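Local coordinates for protein BauA (Acinetobacter baumannii, PDB 6HCP) that takes up iron across the outer membrane as the ferric preacinetobactin receptor, probably as a siderophore transporter driven through TonB, at residues 596-602 with 637-642; 106-110 with 558-564; 302-308 with 347-353; 120-124 with 307-311. All blocks are in the same frame, centred on the assembly; numbering follows the deposited sequence.

Interaction 1: residues 596-602 with 637-642; sequences NDGHTAV and YINAEN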
# COMPACT_ATOMS: atom_id res chain seq x y z
N ASN A 596 -42.51 11.90 -8.38
CA ASN A 596 -41.07 12.08 -8.46
C ASN A 596 -40.71 13.04 -9.59
O ASN A 596 -39.55 13.11 -10.02
CB ASN A 596 -40.37 10.73 -8.64
CG ASN A 596 -40.43 9.90 -7.38
OD1 ASN A 596 -40.39 10.44 -6.27
ND2 ASN A 596 -40.47 8.60 -7.56
N ASP A 597 -41.67 13.85 -10.03
CA ASP A 597 -41.39 14.81 -11.11
C ASP A 597 -40.30 15.79 -10.68
O ASP A 597 -40.33 16.35 -9.58
CB ASP A 597 -42.64 15.60 -11.53
CG ASP A 597 -43.67 14.81 -12.29
OD1 ASP A 597 -43.52 13.58 -12.43
OD2 ASP A 597 -44.65 15.44 -12.75
N GLY A 598 -39.32 16.01 -11.57
CA GLY A 598 -38.27 16.96 -11.31
C GLY A 598 -37.14 16.36 -10.48
O GLY A 598 -36.11 17.00 -10.30
N HIS A 599 -37.26 15.08 -10.10
CA HIS A 599 -36.17 14.42 -9.34
C HIS A 599 -35.05 14.01 -10.31
O HIS A 599 -35.21 14.01 -11.54
CB HIS A 599 -36.71 13.22 -8.57
CG HIS A 599 -37.58 13.58 -7.41
ND1 HIS A 599 -38.08 12.63 -6.55
CD2 HIS A 599 -38.06 14.77 -6.99
CE1 HIS A 599 -38.83 13.22 -5.63
NE2 HIS A 599 -38.84 14.53 -5.89
N THR A 600 -33.89 13.69 -9.73
CA THR A 600 -32.74 13.22 -10.49
C THR A 600 -32.84 11.69 -10.60
O THR A 600 -33.21 11.01 -9.66
CB THR A 600 -31.44 13.64 -9.81
OG1 THR A 600 -31.41 15.06 -9.78
CG2 THR A 600 -30.19 13.11 -10.48
N ALA A 601 -32.52 11.16 -11.79
CA ALA A 601 -32.53 9.73 -12.02
C ALA A 601 -31.52 9.05 -11.09
O ALA A 601 -30.51 9.66 -10.71
CB ALA A 601 -32.21 9.42 -13.46
N VAL A 602 -31.79 7.77 -10.79
CA VAL A 602 -30.92 7.00 -9.90
C VAL A 602 -29.62 6.63 -10.62
O VAL A 602 -29.51 6.66 -11.84
CB VAL A 602 -31.63 5.74 -9.37
CG1 VAL A 602 -32.87 6.09 -8.53
CG2 VAL A 602 -31.98 4.78 -10.49
N TYR A 637 -27.94 9.27 -6.67
CA TYR A 637 -29.12 8.91 -5.95
C TYR A 637 -29.36 7.41 -6.05
O TYR A 637 -29.18 6.78 -7.11
CB TYR A 637 -30.33 9.71 -6.43
CG TYR A 637 -30.28 11.14 -5.98
CD1 TYR A 637 -30.52 11.46 -4.65
CD2 TYR A 637 -29.81 12.14 -6.81
CE1 TYR A 637 -30.39 12.76 -4.20
CE2 TYR A 637 -29.66 13.44 -6.37
CZ TYR A 637 -30.01 13.76 -5.07
OH TYR A 637 -29.83 15.02 -4.60
N ILE A 638 -29.89 6.86 -4.96
CA ILE A 638 -30.14 5.43 -4.85
C ILE A 638 -31.63 5.13 -5.09
O ILE A 638 -31.98 4.02 -5.51
CB ILE A 638 -29.61 4.91 -3.50
CG1 ILE A 638 -28.08 5.07 -3.46
CG2 ILE A 638 -30.03 3.47 -3.22
CD1 ILE A 638 -27.35 4.45 -4.65
N ASN A 639 -32.50 6.12 -4.84
CA ASN A 639 -33.94 5.94 -5.13
C ASN A 639 -34.49 7.17 -5.86
O ASN A 639 -33.88 8.22 -5.87
CB ASN A 639 -34.77 5.65 -3.88
CG ASN A 639 -34.72 6.74 -2.82
OD1 ASN A 639 -34.28 7.86 -3.05
ND2 ASN A 639 -35.16 6.40 -1.61
N ALA A 640 -35.59 6.96 -6.57
CA ALA A 640 -36.19 7.96 -7.44
C ALA A 640 -36.82 9.08 -6.61
O ALA A 640 -37.03 10.19 -7.10
CB ALA A 640 -37.19 7.31 -8.36
N GLU A 641 -37.14 8.77 -5.35
CA GLU A 641 -37.62 9.77 -4.37
C GLU A 641 -36.49 10.73 -3.99
O GLU A 641 -36.74 11.80 -3.44
CB GLU A 641 -38.16 9.08 -3.11
CG GLU A 641 -39.41 8.25 -3.35
CD GLU A 641 -39.22 6.96 -4.13
OE1 GLU A 641 -38.12 6.35 -4.02
OE2 GLU A 641 -40.13 6.63 -4.95
N ASN A 642 -35.24 10.34 -4.28
CA ASN A 642 -34.04 11.13 -4.01
C ASN A 642 -33.89 11.39 -2.50
O ASN A 642 -33.32 12.40 -2.10
CB ASN A 642 -34.01 12.45 -4.78
CG ASN A 642 -33.80 12.36 -6.28
OD1 ASN A 642 -33.71 13.39 -6.93
ND2 ASN A 642 -33.73 11.17 -6.86
O HOH W 1 -28.14 10.00 -9.47

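Interaction 2: residues 106-110 with 558-564; sequences IRGYA and QRNRGIE. With C8E ((hydroxyethyloxy)tri(ethyloxy)octane), chain B.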
# COMPACT_ATOMS: atom_id res chain seq x y z
N ILE A 106 -24.23 4.82 -20.83
CA ILE A 106 -23.68 5.76 -21.80
C ILE A 106 -24.66 6.94 -21.90
O ILE A 106 -25.87 6.74 -22.04
CB ILE A 106 -23.46 5.06 -23.17
CG1 ILE A 106 -22.60 3.80 -23.03
CG2 ILE A 106 -22.86 6.04 -24.16
CD1 ILE A 106 -22.43 3.00 -24.30
N ARG A 107 -24.13 8.16 -21.76
CA ARG A 107 -24.93 9.38 -21.74
C ARG A 107 -26.07 9.25 -20.72
O ARG A 107 -27.17 9.80 -20.92
CB ARG A 107 -25.46 9.71 -23.14
CG ARG A 107 -24.37 10.26 -24.04
CD ARG A 107 -24.89 10.90 -25.32
NE ARG A 107 -23.80 11.55 -26.02
CZ ARG A 107 -23.88 12.09 -27.23
NH1 ARG A 107 -24.95 11.87 -27.99
NH2 ARG A 107 -22.83 12.73 -27.71
N GLY A 108 -25.79 8.54 -19.62
CA GLY A 108 -26.68 8.47 -18.48
C GLY A 108 -27.84 7.51 -18.65
O GLY A 108 -28.73 7.49 -17.79
N TYR A 109 -27.82 6.69 -19.70
CA TYR A 109 -28.81 5.64 -19.90
C TYR A 109 -28.12 4.28 -19.97
O TYR A 109 -27.04 4.15 -20.53
CB TYR A 109 -29.57 5.85 -21.21
CG TYR A 109 -30.57 6.97 -21.17
CD1 TYR A 109 -31.68 6.92 -20.35
CD2 TYR A 109 -30.37 8.11 -21.93
CE1 TYR A 109 -32.60 7.94 -20.33
CE2 TYR A 109 -31.26 9.16 -21.88
CZ TYR A 109 -32.40 9.06 -21.11
OH TYR A 109 -33.33 10.06 -21.13
N ALA A 110 -28.82 3.25 -19.49
CA ALA A 110 -28.30 1.89 -19.54
C ALA A 110 -27.94 1.54 -20.98
O ALA A 110 -28.63 1.91 -21.93
CB ALA A 110 -29.32 0.92 -18.97
N GLN A 558 -37.96 10.35 -18.91
CA GLN A 558 -36.69 10.80 -18.38
C GLN A 558 -36.02 11.65 -19.48
O GLN A 558 -36.08 11.30 -20.66
CB GLN A 558 -35.82 9.60 -18.00
CG GLN A 558 -34.44 10.00 -17.48
CD GLN A 558 -33.65 8.84 -16.90
OE1 GLN A 558 -34.21 7.86 -16.44
NE2 GLN A 558 -32.33 8.93 -16.97
N ARG A 559 -35.42 12.75 -19.07
CA ARG A 559 -34.73 13.65 -19.97
C ARG A 559 -33.30 13.85 -19.47
O ARG A 559 -33.10 14.39 -18.40
CB ARG A 559 -35.42 15.02 -20.01
CG ARG A 559 -34.81 15.97 -21.03
CD ARG A 559 -35.49 17.34 -21.01
NE ARG A 559 -35.33 18.03 -19.74
CZ ARG A 559 -36.24 18.84 -19.20
NH1 ARG A 559 -36.04 19.36 -18.00
NH2 ARG A 559 -37.32 19.16 -19.87
N ASN A 560 -32.35 13.41 -20.29
CA ASN A 560 -30.93 13.58 -20.00
C ASN A 560 -30.36 14.68 -20.90
O ASN A 560 -30.34 14.54 -22.13
CB ASN A 560 -30.15 12.27 -20.23
CG ASN A 560 -30.38 11.21 -19.18
OD1 ASN A 560 -31.36 11.27 -18.43
ND2 ASN A 560 -29.55 10.17 -19.21
N ARG A 561 -29.90 15.75 -20.27
CA ARG A 561 -29.19 16.80 -20.93
C ARG A 561 -27.73 16.72 -20.49
O ARG A 561 -27.45 16.57 -19.30
CB ARG A 561 -29.76 18.17 -20.56
CG ARG A 561 -31.13 18.46 -21.12
CD ARG A 561 -31.76 19.72 -20.50
NE ARG A 561 -32.95 20.10 -21.25
CZ ARG A 561 -33.89 20.95 -20.83
NH1 ARG A 561 -33.78 21.56 -19.66
NH2 ARG A 561 -34.93 21.21 -21.60
N GLY A 562 -26.82 16.88 -21.44
CA GLY A 562 -25.43 16.74 -21.11
C GLY A 562 -24.52 17.59 -21.97
O GLY A 562 -24.86 17.96 -23.10
N ILE A 563 -23.33 17.83 -21.43
CA ILE A 563 -22.23 18.44 -22.13
C ILE A 563 -20.98 17.59 -21.87
O ILE A 563 -20.73 17.18 -20.74
CB ILE A 563 -22.02 19.89 -21.64
CG1 ILE A 563 -23.23 20.78 -21.93
CG2 ILE A 563 -20.74 20.47 -22.21
CD1 ILE A 563 -23.23 22.06 -21.13
N GLU A 564 -20.22 17.33 -22.94
CA GLU A 564 -19.07 16.42 -22.94
C GLU A 564 -17.87 17.15 -23.57
O GLU A 564 -17.98 17.63 -24.69
CB GLU A 564 -19.37 15.17 -23.77
CG GLU A 564 -20.72 14.51 -23.52
CD GLU A 564 -21.23 13.63 -24.66
OE1 GLU A 564 -21.46 12.43 -24.44
OE2 GLU A 564 -21.37 14.15 -25.77
C1 C8E B . -26.47 21.18 -19.25
C2 C8E B . -26.73 20.50 -20.58
C3 C8E B . -26.95 21.48 -21.73
C4 C8E B . -27.67 20.85 -22.91
C5 C8E B . -28.90 21.68 -23.29
C6 C8E B . -29.61 21.08 -24.49
C7 C8E B . -28.64 20.68 -25.60
C8 C8E B . -29.37 20.44 -26.91
O9 C8E B . -28.42 20.37 -27.97
C10 C8E B . -29.03 20.01 -29.22
C11 C8E B . -29.24 21.24 -30.12
O12 C8E B . -29.74 20.85 -31.41
C13 C8E B . -29.50 21.81 -32.45
C14 C8E B . -29.59 21.11 -33.80
O15 C8E B . -30.17 19.80 -33.68
C16 C8E B . -31.42 19.68 -34.38
C17 C8E B . -31.41 18.51 -35.36
O18 C8E B . -30.48 18.74 -36.44
C19 C8E B . -31.11 19.27 -37.60
C20 C8E B . -30.16 19.17 -38.78
O21 C8E B . -29.22 18.15 -38.43
O HOH W 2 -30.78 6.33 -16.52

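Interaction 3: residues 302-308 with 347-353; sequences LMAYAAY and SADAGFK. With C8E ((hydroxyethyloxy)tri(ethyloxy)octane), chain C; C8E ((hydroxyethyloxy)tri(ethyloxy)octane), chain D.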
# COMPACT_ATOMS: atom_id res chain seq x y z
N LEU A 302 -21.86 0.50 -56.90
CA LEU A 302 -22.86 -0.40 -56.34
C LEU A 302 -22.17 -1.62 -55.75
O LEU A 302 -21.40 -2.33 -56.44
CB LEU A 302 -23.85 -0.83 -57.43
CG LEU A 302 -24.94 -1.78 -56.94
CD1 LEU A 302 -25.89 -1.05 -55.99
CD2 LEU A 302 -25.71 -2.37 -58.12
N MET A 303 -22.57 -1.96 -54.52
CA MET A 303 -22.08 -3.16 -53.86
C MET A 303 -23.23 -3.78 -53.06
O MET A 303 -24.13 -3.08 -52.62
CB MET A 303 -20.89 -2.84 -52.95
CG MET A 303 -21.27 -2.18 -51.65
SD MET A 303 -20.93 -3.25 -50.22
CE MET A 303 -19.15 -3.40 -50.40
N ALA A 304 -23.20 -5.11 -52.93
CA ALA A 304 -24.11 -5.83 -52.06
C ALA A 304 -23.32 -6.39 -50.89
O ALA A 304 -22.14 -6.73 -51.03
CB ALA A 304 -24.82 -6.93 -52.81
N TYR A 305 -24.03 -6.65 -49.79
CA TYR A 305 -23.45 -7.33 -48.64
C TYR A 305 -24.53 -8.15 -47.96
O TYR A 305 -25.72 -7.87 -48.07
CB TYR A 305 -22.81 -6.32 -47.69
CG TYR A 305 -23.80 -5.53 -46.86
CD1 TYR A 305 -24.25 -6.01 -45.65
CD2 TYR A 305 -24.27 -4.31 -47.28
CE1 TYR A 305 -25.19 -5.32 -44.90
CE2 TYR A 305 -25.18 -3.58 -46.53
CZ TYR A 305 -25.63 -4.09 -45.32
OH TYR A 305 -26.53 -3.39 -44.56
N ALA A 306 -24.09 -9.21 -47.28
CA ALA A 306 -24.95 -10.00 -46.45
C ALA A 306 -24.15 -10.49 -45.25
O ALA A 306 -22.98 -10.88 -45.39
CB ALA A 306 -25.52 -11.15 -47.23
N ALA A 307 -24.81 -10.51 -44.09
CA ALA A 307 -24.26 -11.04 -42.83
C ALA A 307 -25.31 -11.92 -42.17
O ALA A 307 -26.49 -11.60 -42.18
CB ALA A 307 -23.85 -9.89 -41.94
N TYR A 308 -24.87 -13.09 -41.70
CA TYR A 308 -25.67 -14.00 -40.97
C TYR A 308 -24.86 -14.50 -39.77
O TYR A 308 -23.67 -14.82 -39.90
CB TYR A 308 -26.08 -15.21 -41.82
CG TYR A 308 -26.87 -16.25 -41.05
CD1 TYR A 308 -28.21 -16.03 -40.75
CD2 TYR A 308 -26.25 -17.36 -40.51
CE1 TYR A 308 -28.93 -16.95 -40.00
CE2 TYR A 308 -26.96 -18.29 -39.75
CZ TYR A 308 -28.31 -18.08 -39.50
OH TYR A 308 -29.02 -18.94 -38.72
N SER A 347 -29.43 -14.06 -36.40
CA SER A 347 -29.51 -12.69 -36.81
C SER A 347 -28.95 -12.54 -38.23
O SER A 347 -28.09 -13.29 -38.69
CB SER A 347 -28.81 -11.77 -35.83
OG SER A 347 -27.48 -12.17 -35.68
N ALA A 348 -29.43 -11.51 -38.91
CA ALA A 348 -29.03 -11.27 -40.29
C ALA A 348 -29.16 -9.79 -40.60
O ALA A 348 -30.03 -9.11 -40.05
CB ALA A 348 -29.87 -12.13 -41.22
N ASP A 349 -28.36 -9.35 -41.56
CA ASP A 349 -28.34 -7.99 -42.05
C ASP A 349 -27.77 -8.03 -43.47
O ASP A 349 -26.64 -8.52 -43.65
CB ASP A 349 -27.47 -7.12 -41.13
CG ASP A 349 -27.32 -5.67 -41.56
OD1 ASP A 349 -27.86 -5.30 -42.63
OD2 ASP A 349 -26.66 -4.91 -40.81
N ALA A 350 -28.60 -7.65 -44.44
CA ALA A 350 -28.21 -7.67 -45.86
C ALA A 350 -28.68 -6.39 -46.54
O ALA A 350 -29.71 -5.82 -46.17
CB ALA A 350 -28.79 -8.89 -46.54
N GLY A 351 -27.92 -5.92 -47.53
CA GLY A 351 -28.31 -4.72 -48.21
C GLY A 351 -27.41 -4.39 -49.39
O GLY A 351 -26.63 -5.21 -49.86
N PHE A 352 -27.57 -3.15 -49.84
CA PHE A 352 -26.84 -2.59 -50.92
C PHE A 352 -26.31 -1.24 -50.47
O PHE A 352 -26.98 -0.53 -49.72
CB PHE A 352 -27.73 -2.39 -52.15
CG PHE A 352 -28.23 -3.68 -52.77
CD1 PHE A 352 -27.47 -4.34 -53.72
CD2 PHE A 352 -29.43 -4.24 -52.38
CE1 PHE A 352 -27.91 -5.54 -54.27
CE2 PHE A 352 -29.85 -5.44 -52.92
CZ PHE A 352 -29.08 -6.11 -53.83
N LYS A 353 -25.18 -0.85 -51.05
CA LYS A 353 -24.64 0.48 -50.91
C LYS A 353 -24.27 0.97 -52.31
O LYS A 353 -23.78 0.19 -53.11
CB LYS A 353 -23.39 0.49 -50.03
CG LYS A 353 -23.57 -0.03 -48.62
CD LYS A 353 -22.31 -0.01 -47.77
CE LYS A 353 -22.57 -0.49 -46.35
NZ LYS A 353 -21.40 -0.29 -45.46
C1 C8E C . -36.08 0.09 -47.61
C2 C8E C . -35.49 -0.81 -48.67
C3 C8E C . -34.99 -2.13 -48.10
C4 C8E C . -33.84 -2.71 -48.94
C5 C8E C . -33.61 -4.20 -48.65
C6 C8E C . -32.31 -4.73 -49.22
C7 C8E C . -32.24 -6.24 -49.01
C8 C8E C . -31.63 -6.96 -50.20
O9 C8E C . -30.76 -8.03 -49.81
C10 C8E C . -29.57 -8.05 -50.61
C11 C8E C . -28.96 -9.43 -50.64
O12 C8E C . -27.58 -9.26 -50.89
C1 C8E D . -24.44 -4.30 -62.43
C2 C8E D . -25.92 -4.16 -62.08
C3 C8E D . -26.49 -5.38 -61.34
C4 C8E D . -27.85 -5.09 -60.67
C5 C8E D . -28.05 -5.87 -59.36
C6 C8E D . -29.31 -5.47 -58.58
C7 C8E D . -29.19 -4.08 -57.92
C8 C8E D . -30.28 -3.79 -56.88
O9 C8E D . -30.19 -2.45 -56.32
C10 C8E D . -31.18 -2.26 -55.29
C11 C8E D . -31.09 -0.89 -54.63
O12 C8E D . -32.14 -0.69 -53.67
C13 C8E D . -32.71 0.63 -53.73
C14 C8E D . -33.31 1.03 -52.39
O15 C8E D . -34.34 2.02 -52.57
C16 C8E D . -35.50 1.79 -51.75
C17 C8E D . -36.69 2.64 -52.20
O18 C8E D . -37.86 2.49 -51.37
C19 C8E D . -38.57 1.25 -51.54
C20 C8E D . -39.97 1.30 -50.93
O21 C8E D . -40.35 0.02 -50.39

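Interaction 4: residues 120-124 with 307-311; sequences GLFGI and AYGQS. With EDO (1,2-ethanediol), chain G.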
# COMPACT_ATOMS: atom_id res chain seq x y z
N GLY A 120 -20.65 -5.25 -36.62
CA GLY A 120 -21.87 -4.56 -37.04
C GLY A 120 -23.14 -5.39 -36.84
O GLY A 120 -24.23 -4.87 -37.07
N LEU A 121 -23.01 -6.66 -36.47
CA LEU A 121 -24.14 -7.59 -36.33
C LEU A 121 -24.50 -7.81 -34.86
O LEU A 121 -23.64 -8.21 -34.06
CB LEU A 121 -23.77 -8.93 -36.99
CG LEU A 121 -24.92 -9.91 -37.21
CD1 LEU A 121 -25.95 -9.36 -38.20
CD2 LEU A 121 -24.40 -11.26 -37.70
N PHE A 122 -25.79 -7.70 -34.54
CA PHE A 122 -26.30 -7.87 -33.18
C PHE A 122 -26.67 -9.35 -32.95
O PHE A 122 -26.82 -10.13 -33.90
CB PHE A 122 -27.45 -6.89 -32.96
CG PHE A 122 -27.04 -5.45 -33.06
CD1 PHE A 122 -27.02 -4.78 -34.28
CD2 PHE A 122 -26.59 -4.77 -31.94
CE1 PHE A 122 -26.57 -3.48 -34.38
CE2 PHE A 122 -26.15 -3.45 -32.04
CZ PHE A 122 -26.17 -2.80 -33.24
N GLY A 123 -26.69 -9.76 -31.68
CA GLY A 123 -27.11 -11.09 -31.27
C GLY A 123 -26.02 -12.16 -31.34
O GLY A 123 -26.36 -13.37 -31.28
N ILE A 124 -24.74 -11.76 -31.44
CA ILE A 124 -23.62 -12.72 -31.60
C ILE A 124 -22.73 -12.77 -30.34
O ILE A 124 -22.15 -13.82 -30.01
CB ILE A 124 -22.77 -12.36 -32.83
CG1 ILE A 124 -23.64 -12.13 -34.07
CG2 ILE A 124 -21.70 -13.40 -33.06
CD1 ILE A 124 -24.52 -13.32 -34.39
N ALA A 307 -24.81 -10.51 -44.09
CA ALA A 307 -24.26 -11.04 -42.83
C ALA A 307 -25.31 -11.92 -42.17
O ALA A 307 -26.49 -11.60 -42.18
CB ALA A 307 -23.85 -9.89 -41.94
N TYR A 308 -24.87 -13.09 -41.70
CA TYR A 308 -25.67 -14.00 -40.97
C TYR A 308 -24.86 -14.50 -39.77
O TYR A 308 -23.67 -14.82 -39.90
CB TYR A 308 -26.08 -15.21 -41.82
CG TYR A 308 -26.87 -16.25 -41.05
CD1 TYR A 308 -28.21 -16.03 -40.75
CD2 TYR A 308 -26.25 -17.36 -40.51
CE1 TYR A 308 -28.93 -16.95 -40.00
CE2 TYR A 308 -26.96 -18.29 -39.75
CZ TYR A 308 -28.31 -18.08 -39.50
OH TYR A 308 -29.02 -18.94 -38.72
N GLY A 309 -25.55 -14.72 -38.66
CA GLY A 309 -24.92 -15.26 -37.48
C GLY A 309 -25.89 -15.95 -36.56
O GLY A 309 -27.12 -15.76 -36.65
N GLN A 310 -25.32 -16.65 -35.58
CA GLN A 310 -26.07 -17.30 -34.54
C GLN A 310 -25.20 -17.39 -33.28
O GLN A 310 -23.96 -17.46 -33.34
CB GLN A 310 -26.51 -18.70 -34.99
CG GLN A 310 -25.35 -19.52 -35.53
CD GLN A 310 -25.81 -20.83 -36.12
OE1 GLN A 310 -25.23 -21.88 -35.86
NE2 GLN A 310 -26.90 -20.78 -36.87
N SER A 311 -25.87 -17.52 -32.14
CA SER A 311 -25.17 -17.71 -30.91
C SER A 311 -26.08 -18.44 -29.94
O SER A 311 -27.31 -18.44 -30.10
CB SER A 311 -24.67 -16.39 -30.34
OG SER A 311 -25.74 -15.58 -29.89
C1 EDO G . -29.03 -7.72 -37.01
O1 EDO G . -27.90 -7.01 -36.46
C2 EDO G . -29.99 -8.14 -35.91
O2 EDO G . -30.79 -7.03 -35.46
O HOH W 3 -27.77 -14.22 -33.65

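Interaction 1: residues 596-602 with 637-642
The backbones of 596-602 and 637-642 come closest where Val602 CA lies 4.7 Å from Tyr637 CA, beyond which 637-642 leaves its strand and curls into a type I turn from Asn639 to Asn642. This is where barrel strand 599-618 of a TonB-dependent receptor begins and its neighbour 622-637 ends; side-chain amides pin the turn there. Asn642 bonds both ways to Thr600: its OD1 accepts from Thr600 N at 2.8 Å on a lone pair, while its ND2 gives one hydrogen to Thr600 O at 2.9 Å, nearly straight, and the other to Asn639 O. These three bonds fix the rotation of the amide, and its CG sits over the centre of the Tyr637 ring. The tyrosine hydroxyl turns elsewhere, to Lys635. Thr600 crosses Tyr637 at about a right angle, with CB and CG2 against CD2. Val602 CG1 packs on the Asn639-Ala640 peptide. Asn596 ND2 donates to Glu641 OE2 at 3.3 Å, nearly straight but from above the carboxylate plane. His599, its CG anti to the carbonyl carbon (chi1 -71°), brings ND1 within 2.7 Å of Ala640 O, which receives it on a lone pair and in the imidazole plane.

Interaction 2: residues 106-110 with 558-564
One amide nitrogen, Asn560 ND2, serves two successive carbonyls of a tight turn: it donates to Arg107 O at 3.0 Å, on a lone pair, and more weakly to Gly108 O at 3.1 Å. The turn, type I' from Ile106 to Tyr109, belongs to the plug of the TonB-dependent receptor, and Asn560 points inward from barrel strand 549-569. The same amide lies stacked on the Tyr109 ring, its plane 8° from the ring's and ND2 3.3 Å above it, offset toward the rim. Gln558 NE2 donates to Asn560 OD1 at 2.9 Å, which fixes the amide's rotation, and a water connects Gln558 NE2 with Gly108 O. Tyr109 OH bonds to Ile533 O on the adjacent strand. In one of two Glu564 conformers, the extended Arg107 side chain grips Glu564 side-on: NE meets OE1 at 3.0 Å and NH2 meets OE2 at 2.8 Å, with guanidinium and carboxylate planes 49° apart. Arg107 NH2 also pairs with Glu514, while Ser529 and Ser90 donate to the Glu564 oxygens. Plug and wall are thus joined by polar and charged groups; in that conformer the two carboxylates, Glu564 and Glu514, would be expected to stabilise the positive charge of buried Arg107.

Interaction 3: residues 302-308 with 347-353
Two adjacent strands of the transmembrane barrel wall, 302-318 and 331-358, run antiparallel through this contact, with segment axes 4.6 Å apart and at 179°. Met303 with Lys353, Tyr305 with Gly351 and Ala307 with Asp349 are the hydrogen-bonded pairs, each closed by two N-H...O bonds; Tyr305 N reaches Gly351 O at 3.0 Å. The non-hydrogen-bonded pairs, Ala304 with Phe352, Ala306 with Ala350 and Tyr308 with Ala348, alternate with them. On the face of Met303, Tyr305 and Asp349, the Tyr305 ring leans across the neighbouring strand. Its CG stands between the backbone N and the carbonyl carbon (chi1 75°), a crowded position that lays the ring over Gly351. Gly351 N lies 3.6 Å above the centre of the ring plane, and Gly351 CA makes a CH-pi contact 4.2 Å from the ring centroid. The leaning ring also brings Tyr305 OH to Asp349 OD1 at 3.0 Å, on the syn side but out of the carboxylate plane; Asn368 ND2 donates to the same oxygen. Beside them Met303 CG and Lys353 CB lie alongside each other, both side chains pointing the same way. This alternation of faces is that of a beta-barrel outer-membrane protein: the face of Ala304, Ala306 and Phe352 carries detergent. Ala304 CB packs against Phe352 CE1 at 3.7 Å, and Leu302 CD1 touches CD1 of the same ring. The C8E of chain D passes over a face of the phenyl ring, and that of chain C comes obliquely, its C10 3.5 Å from Phe352 CE2.

Interaction 4: residues 120-124 with 307-311
This is a buried contact between plug and barrel, where the loop around the short, weakly bonded plug strand 121-122 leans on the inner side of barrel strand 302-318. Two branched side chains reach over from the plug and settle on Gly309. Leu121, its CG anti to the backbone N (chi1 -168°), sends CD2 to Gly309 N at 3.8 Å and to the carbonyl carbon of Tyr308, while CD1 faces Ala307 CB at 4.3 Å. Ile124 arrives with the tip of its longer branch: CD1 rests 3.7 Å from Gly309 CA and 3.6 Å from Gln310 N. With no side chain at Gly309, the Leu121 and Ile124 methyls come right up to the strand backbone. Farther along, the polar link is a single direct one. Ser311 OG donates to Gly123 O at 2.7 Å, the hydroxyl standing 31° out of the carbonyl plane. Lys345 NZ is a further partner of that hydroxyl. Gly123 O also takes a water at 2.9 Å, which passes on to Gly309 O by a weak bond, so this buried carbonyl is met by two groups. On the preceding residue, Phe122 N donates to O1 of a 1,2-ethanediol, probably from the crystallisation liquor, at 2.9 Å and nearly straight. At this site apolar plug side chains set against small barrel residues, with one direct bond to a plug carbonyl, form part of the plug-barrel interface of a TonB-dependent receptor, whose N-terminal plug fills the lumen.

Interactions 3 and 4 share Ala307 and Tyr308 of strand 302-318: partly buried interaction 3 is wall pairing within the barrel, and buried interaction 4 sets the plug on the same strand. They touch through Ser347, whose OG probably hydrogen-bonds Phe122 O. On the other side of the chain's centre from interaction 4, interaction 2 is a second plug-barrel contact, partly buried, charged and amide-rich where interaction 4 is mostly apolar. Interaction 1 is a surface contact near a strand end, held by side-chain amides and touching interaction 2 through Ala601 CB and Gln558 NE2, 3.5 Å apart. Interaction 3 relies on regular backbone bonding with detergent outside; its centre lies about 44 Å from that of interaction 1.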